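PDB 3F5C: nuclear receptor subfamily 0 group B member 1 from Mus musculus, which acts as a transcriptional corepressor that lacks a DNA-binding domain and inhibits other nuclear receptors through heterodimeric interactions. Local coordinates for residues R86-A98 against L234-F247. Sequence-based numbering, arbitrary orientation.
Sequences RSCWAPLLMLELA and LRFINSDVVTELFF
Ala90 and Ser239 bring the two backbones to 5.5 Å (CA to CA), and the short axes of helix 86-98 and helix 241-247 cross at 53°. This is a junction within the all-helical nuclear receptor ligand-binding domain: a central helix is met first by the loop leaving helix 222-234 and then by the first turns of the next helix. No hydrogen bond crosses it, so apolar side chains carry the contact.

At the loop end, Leu234 spreads its two methyls over one turn of the helix: CD1 lies 3.6 Å from Met94 CB, while the other branch, CD2, rests by Pro91 CB. Phe162 of helix 155-168 adjoins Leu234 as well. In the middle, Met94 bends at chi2 (-53°), and its methyl CE meets Val242 tip to tip, 4.0 Å from CG1, also touching Phe246 CE1. Farther along, Leu93 CD1 abuts the edge of the Phe247 ring, near its plane, and Leu60 of helix 49-68 also touches that phenylalanine.

Trp89 meets the same Val242. With CG held between backbone N and carbonyl carbon (chi1 77°), its indole swings toward helix 241-247 and sets CZ3 3.9 Å from Val242 CG1. The same tryptophan touches Met256 and Met260 of helix 256-263, which carries most of the AF-2 motif, so this core adjoins that element. The Thr243 hydroxyl bonds within its own segment to Asp240 O (OG1 to O 3.1 Å), which also accepts Glu244 N, and its methyl CG2 is directed at the indole edge, in the ring plane, beside CH2 and CZ2.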
loop_
_atom_site.group_PDB
_atom_site.type_symbol
_atom_site.label_atom_id
_atom_site.label_comp_id
_atom_site.label_asym_id
_atom_site.label_seq_id
_atom_site.Cartn_x
_atom_site.Cartn_y
_atom_site.Cartn_z
ATOM N N ARG B 86 13.086 -0.289 24.865
ATOM C CA ARG B 86 13.881 -0.506 26.053
ATOM C C ARG B 86 14.353 -1.940 26.159
ATOM O O ARG B 86 15.112 -2.280 27.074
ATOM C CB ARG B 86 13.126 -0.066 27.311
ATOM C CG ARG B 86 13.099 1.442 27.456
ATOM C CD ARG B 86 12.835 1.915 28.871
ATOM N NE ARG B 86 13.137 3.342 28.986
ATOM C CZ ARG B 86 12.863 4.093 30.047
ATOM N NH1 ARG B 86 12.271 3.556 31.098
ATOM N NH2 ARG B 86 13.181 5.381 30.056
ATOM N N SER B 87 13.926 -2.784 25.222
ATOM C CA SER B 87 14.370 -4.174 25.224
ATOM C C SER B 87 15.161 -4.502 23.984
ATOM O O SER B 87 16.328 -4.900 24.054
ATOM C CB SER B 87 13.186 -5.122 25.350
ATOM O OG SER B 87 12.377 -4.716 26.431
ATOM N N CYS B 88 14.512 -4.301 22.848
ATOM C CA CYS B 88 15.047 -4.707 21.567
ATOM C C CYS B 88 16.307 -3.948 21.178
ATOM O O CYS B 88 17.036 -4.377 20.297
ATOM C CB CYS B 88 13.982 -4.531 20.496
ATOM S SG CYS B 88 12.441 -5.353 20.889
ATOM N N TRP B 89 16.578 -2.831 21.840
ATOM C CA TRP B 89 17.697 -1.973 21.439
ATOM C C TRP B 89 19.009 -2.724 21.410
ATOM O O TRP B 89 19.864 -2.490 20.567
ATOM C CB TRP B 89 17.807 -0.729 22.327
ATOM C CG TRP B 89 18.389 -0.956 23.642
ATOM C CD1 TRP B 89 17.737 -1.052 24.843
ATOM C CD2 TRP B 89 19.767 -1.104 23.917
ATOM N NE1 TRP B 89 18.641 -1.267 25.853
ATOM C CE2 TRP B 89 19.895 -1.305 25.305
ATOM C CE3 TRP B 89 20.914 -1.105 23.119
ATOM C CZ2 TRP B 89 21.136 -1.499 25.909
ATOM C CZ3 TRP B 89 22.146 -1.296 23.721
ATOM C CH2 TRP B 89 22.247 -1.485 25.101
ATOM N N ALA B 90 19.155 -3.652 22.333
ATOM C CA ALA B 90 20.365 -4.433 22.423
ATOM C C ALA B 90 20.522 -5.401 21.233
ATOM O O ALA B 90 21.520 -5.379 20.529
ATOM C CB ALA B 90 20.343 -5.161 23.716
ATOM N N PRO B 91 19.523 -6.255 20.996
ATOM C CA PRO B 91 19.594 -7.161 19.856
ATOM C C PRO B 91 19.724 -6.395 18.553
ATOM O O PRO B 91 20.563 -6.722 17.725
ATOM C CB PRO B 91 18.230 -7.834 19.881
ATOM C CG PRO B 91 17.773 -7.719 21.227
ATOM C CD PRO B 91 18.280 -6.442 21.752
ATOM N N LEU B 92 18.873 -5.388 18.383
ATOM C CA LEU B 92 18.846 -4.546 17.198
ATOM C C LEU B 92 20.171 -3.894 16.900
ATOM O O LEU B 92 20.568 -3.834 15.742
ATOM C CB LEU B 92 17.813 -3.450 17.366
ATOM C CG LEU B 92 16.357 -3.896 17.348
ATOM C CD1 LEU B 92 15.461 -2.692 17.502
ATOM C CD2 LEU B 92 16.029 -4.609 16.066
ATOM N N LEU B 93 20.840 -3.375 17.925
ATOM C CA LEU B 93 22.169 -2.823 17.731
ATOM C C LEU B 93 23.092 -3.878 17.161
ATOM O O LEU B 93 23.859 -3.605 16.257
ATOM C CB LEU B 93 22.733 -2.362 19.051
ATOM C CG LEU B 93 23.734 -1.218 18.999
ATOM C CD1 LEU B 93 24.690 -1.337 20.173
ATOM C CD2 LEU B 93 24.487 -1.251 17.738
ATOM N N MET B 94 23.018 -5.086 17.698
ATOM C CA MET B 94 23.890 -6.167 17.268
ATOM C C MET B 94 23.640 -6.503 15.810
ATOM O O MET B 94 24.538 -6.808 15.027
ATOM C CB MET B 94 23.636 -7.398 18.131
ATOM C CG MET B 94 24.206 -7.299 19.524
ATOM S SD MET B 94 25.941 -6.863 19.487
ATOM C CE MET B 94 25.865 -5.124 19.900
ATOM N N LEU B 95 22.377 -6.463 15.458
ATOM C CA LEU B 95 21.955 -6.763 14.115
ATOM C C LEU B 95 22.478 -5.690 13.128
ATOM O O LEU B 95 22.833 -5.991 11.997
ATOM C CB LEU B 95 20.439 -6.841 14.135
ATOM C CG LEU B 95 19.815 -7.934 13.300
ATOM C CD1 LEU B 95 20.793 -9.029 13.103
ATOM C CD2 LEU B 95 18.554 -8.427 13.976
ATOM N N GLU B 96 22.546 -4.441 13.570
ATOM C CA GLU B 96 23.088 -3.369 12.740
ATOM C C GLU B 96 24.569 -3.518 12.552
ATOM O O GLU B 96 25.073 -3.402 11.449
ATOM C CB GLU B 96 22.825 -2.005 13.359
ATOM C CG GLU B 96 21.527 -1.388 12.904
ATOM C CD GLU B 96 21.542 -1.051 11.438
ATOM O OE1 GLU B 96 22.656 -0.864 10.895
ATOM O OE2 GLU B 96 20.448 -0.965 10.832
ATOM N N LEU B 97 25.274 -3.753 13.647
ATOM C CA LEU B 97 26.728 -3.830 13.611
ATOM C C LEU B 97 27.215 -4.993 12.734
ATOM O O LEU B 97 28.241 -4.899 12.056
ATOM C CB LEU B 97 27.272 -3.940 15.033
ATOM C CG LEU B 97 26.863 -2.786 15.947
ATOM C CD1 LEU B 97 27.372 -3.024 17.356
ATOM C CD2 LEU B 97 27.333 -1.420 15.426
ATOM N N ALA B 98 26.471 -6.093 12.750
ATOM C CA ALA B 98 26.816 -7.220 11.917
ATOM C C ALA B 98 26.728 -6.734 10.487
ATOM O O ALA B 98 27.611 -7.010 9.688
ATOM C CB ALA B 98 25.877 -8.389 12.175
ATOM N N LEU B 234 21.609 -14.966 19.010
ATOM C CA LEU B 234 21.539 -13.571 19.438
ATOM C C LEU B 234 20.928 -13.425 20.813
ATOM O O LEU B 234 21.293 -12.540 21.577
ATOM C CB LEU B 234 20.682 -12.766 18.467
ATOM C CG LEU B 234 20.606 -11.245 18.623
ATOM C CD1 LEU B 234 21.943 -10.567 18.421
ATOM C CD2 LEU B 234 19.607 -10.695 17.640
ATOM N N ARG B 235 19.976 -14.287 21.122
ATOM C CA ARG B 235 19.273 -14.173 22.377
ATOM C C ARG B 235 20.209 -14.294 23.576
ATOM O O ARG B 235 19.801 -14.021 24.706
ATOM C CB ARG B 235 18.172 -15.219 22.440
ATOM C CG ARG B 235 18.527 -16.516 21.747
ATOM C CD ARG B 235 17.608 -17.654 22.163
ATOM N NE ARG B 235 16.201 -17.259 22.199
ATOM C CZ ARG B 235 15.355 -17.376 21.180
ATOM N NH1 ARG B 235 15.759 -17.871 20.017
ATOM N NH2 ARG B 235 14.096 -17.004 21.328
ATOM N N PHE B 236 21.463 -14.670 23.334
ATOM C CA PHE B 236 22.387 -14.932 24.432
ATOM C C PHE B 236 23.444 -13.841 24.627
ATOM O O PHE B 236 24.533 -14.088 25.160
ATOM C CB PHE B 236 23.017 -16.309 24.267
ATOM C CG PHE B 236 22.006 -17.409 24.220
ATOM C CD1 PHE B 236 21.892 -18.205 23.107
ATOM C CD2 PHE B 236 21.119 -17.599 25.275
ATOM C CE1 PHE B 236 20.943 -19.194 23.060
ATOM C CE2 PHE B 236 20.165 -18.593 25.233
ATOM C CZ PHE B 236 20.076 -19.389 24.127
ATOM N N ILE B 237 23.068 -12.612 24.274
ATOM C CA ILE B 237 23.958 -11.451 24.339
ATOM C C ILE B 237 23.985 -10.672 25.687
ATOM O O ILE B 237 25.055 -10.417 26.235
ATOM C CB ILE B 237 23.639 -10.496 23.217
ATOM C CG1 ILE B 237 23.881 -11.183 21.876
ATOM C CG2 ILE B 237 24.495 -9.282 23.332
ATOM C CD1 ILE B 237 25.310 -11.422 21.550
ATOM N N ASN B 238 22.833 -10.238 26.181
ATOM C CA ASN B 238 22.721 -9.824 27.578
ATOM C C ASN B 238 22.254 -8.424 27.876
ATOM O O ASN B 238 21.490 -8.260 28.824
ATOM C CB ASN B 238 23.971 -10.122 28.406
ATOM C CG ASN B 238 23.641 -10.327 29.857
ATOM O OD1 ASN B 238 24.525 -10.447 30.707
ATOM N ND2 ASN B 238 22.343 -10.380 30.155
ATOM N N SER B 239 22.752 -7.415 27.163
ATOM C CA SER B 239 22.236 -6.058 27.368
ATOM C C SER B 239 22.906 -5.395 28.539
ATOM O O SER B 239 22.477 -4.326 28.952
ATOM C CB SER B 239 20.757 -6.074 27.788
ATOM O OG SER B 239 19.839 -6.154 26.726
ATOM N N ASP B 240 23.879 -6.048 29.156
ATOM C CA ASP B 240 24.585 -5.440 30.277
ATOM C C ASP B 240 25.968 -5.460 29.748
ATOM O O ASP B 240 26.782 -4.593 30.019
ATOM C CB ASP B 240 24.525 -6.309 31.531
ATOM C CG ASP B 240 23.189 -6.246 32.233
ATOM O OD1 ASP B 240 22.573 -5.157 32.275
ATOM O OD2 ASP B 240 22.767 -7.301 32.754
ATOM N N VAL B 241 26.221 -6.484 28.958
ATOM C CA VAL B 241 27.535 -6.670 28.420
ATOM C C VAL B 241 27.703 -5.694 27.298
ATOM O O VAL B 241 28.738 -5.042 27.181
ATOM C CB VAL B 241 27.697 -8.056 27.889
ATOM C CG1 VAL B 241 29.158 -8.385 27.843
ATOM C CG2 VAL B 241 26.971 -9.019 28.801
ATOM N N VAL B 242 26.674 -5.580 26.469
ATOM C CA VAL B 242 26.725 -4.630 25.364
ATOM C C VAL B 242 27.008 -3.226 25.879
ATOM O O VAL B 242 27.990 -2.597 25.494
ATOM C CB VAL B 242 25.406 -4.614 24.584
ATOM C CG1 VAL B 242 25.392 -3.506 23.574
ATOM C CG2 VAL B 242 25.204 -5.928 23.894
ATOM N N THR B 243 26.148 -2.744 26.770
ATOM C CA THR B 243 26.286 -1.393 27.290
ATOM C C THR B 243 27.655 -1.186 27.915
ATOM O O THR B 243 28.215 -0.099 27.856
ATOM C CB THR B 243 25.247 -1.093 28.362
ATOM O OG1 THR B 243 25.694 -1.671 29.586
ATOM C CG2 THR B 243 23.877 -1.652 27.988
ATOM N N GLU B 244 28.192 -2.236 28.515
ATOM C CA GLU B 244 29.447 -2.125 29.232
ATOM C C GLU B 244 30.588 -2.153 28.246
ATOM O O GLU B 244 31.545 -1.404 28.348
ATOM C CB GLU B 244 29.590 -3.268 30.237
ATOM C CG GLU B 244 30.557 -2.992 31.387
ATOM C CD GLU B 244 29.998 -1.969 32.363
ATOM O OE1 GLU B 244 28.745 -1.822 32.408
ATOM O OE2 GLU B 244 30.812 -1.318 33.070
ATOM N N LEU B 245 30.480 -3.025 27.272
ATOM C CA LEU B 245 31.564 -3.183 26.337
ATOM C C LEU B 245 31.744 -1.949 25.439
ATOM O O LEU B 245 32.866 -1.497 25.195
ATOM C CB LEU B 245 31.301 -4.421 25.498
ATOM C CG LEU B 245 32.244 -4.625 24.326
ATOM C CD1 LEU B 245 33.636 -4.718 24.829
ATOM C CD2 LEU B 245 31.881 -5.862 23.562
ATOM N N PHE B 246 30.625 -1.403 24.961
ATOM C CA PHE B 246 30.629 -0.371 23.921
ATOM C C PHE B 246 30.330 1.018 24.414
ATOM O O PHE B 246 30.862 1.985 23.896
ATOM C CB PHE B 246 29.593 -0.694 22.858
ATOM C CG PHE B 246 29.949 -1.863 22.024
ATOM C CD1 PHE B 246 29.167 -2.992 22.031
ATOM C CD2 PHE B 246 31.083 -1.846 21.244
ATOM C CE1 PHE B 246 29.495 -4.063 21.262
ATOM C CE2 PHE B 246 31.417 -2.925 20.467
ATOM C CZ PHE B 246 30.624 -4.030 20.478
ATOM N N PHE B 247 29.452 1.120 25.395
ATOM C CA PHE B 247 28.944 2.420 25.770
ATOM C C PHE B 247 29.495 3.013 27.059
ATOM O O PHE B 247 29.656 4.225 27.133
ATOM C CB PHE B 247 27.416 2.411 25.773
ATOM C CG PHE B 247 26.826 2.233 24.407
ATOM C CD1 PHE B 247 26.536 0.979 23.923
ATOM C CD2 PHE B 247 26.601 3.326 23.589
ATOM C CE1 PHE B 247 26.011 0.820 22.660
ATOM C CE2 PHE B 247 26.082 3.172 22.311
ATOM C CZ PHE B 247 25.784 1.922 21.850
#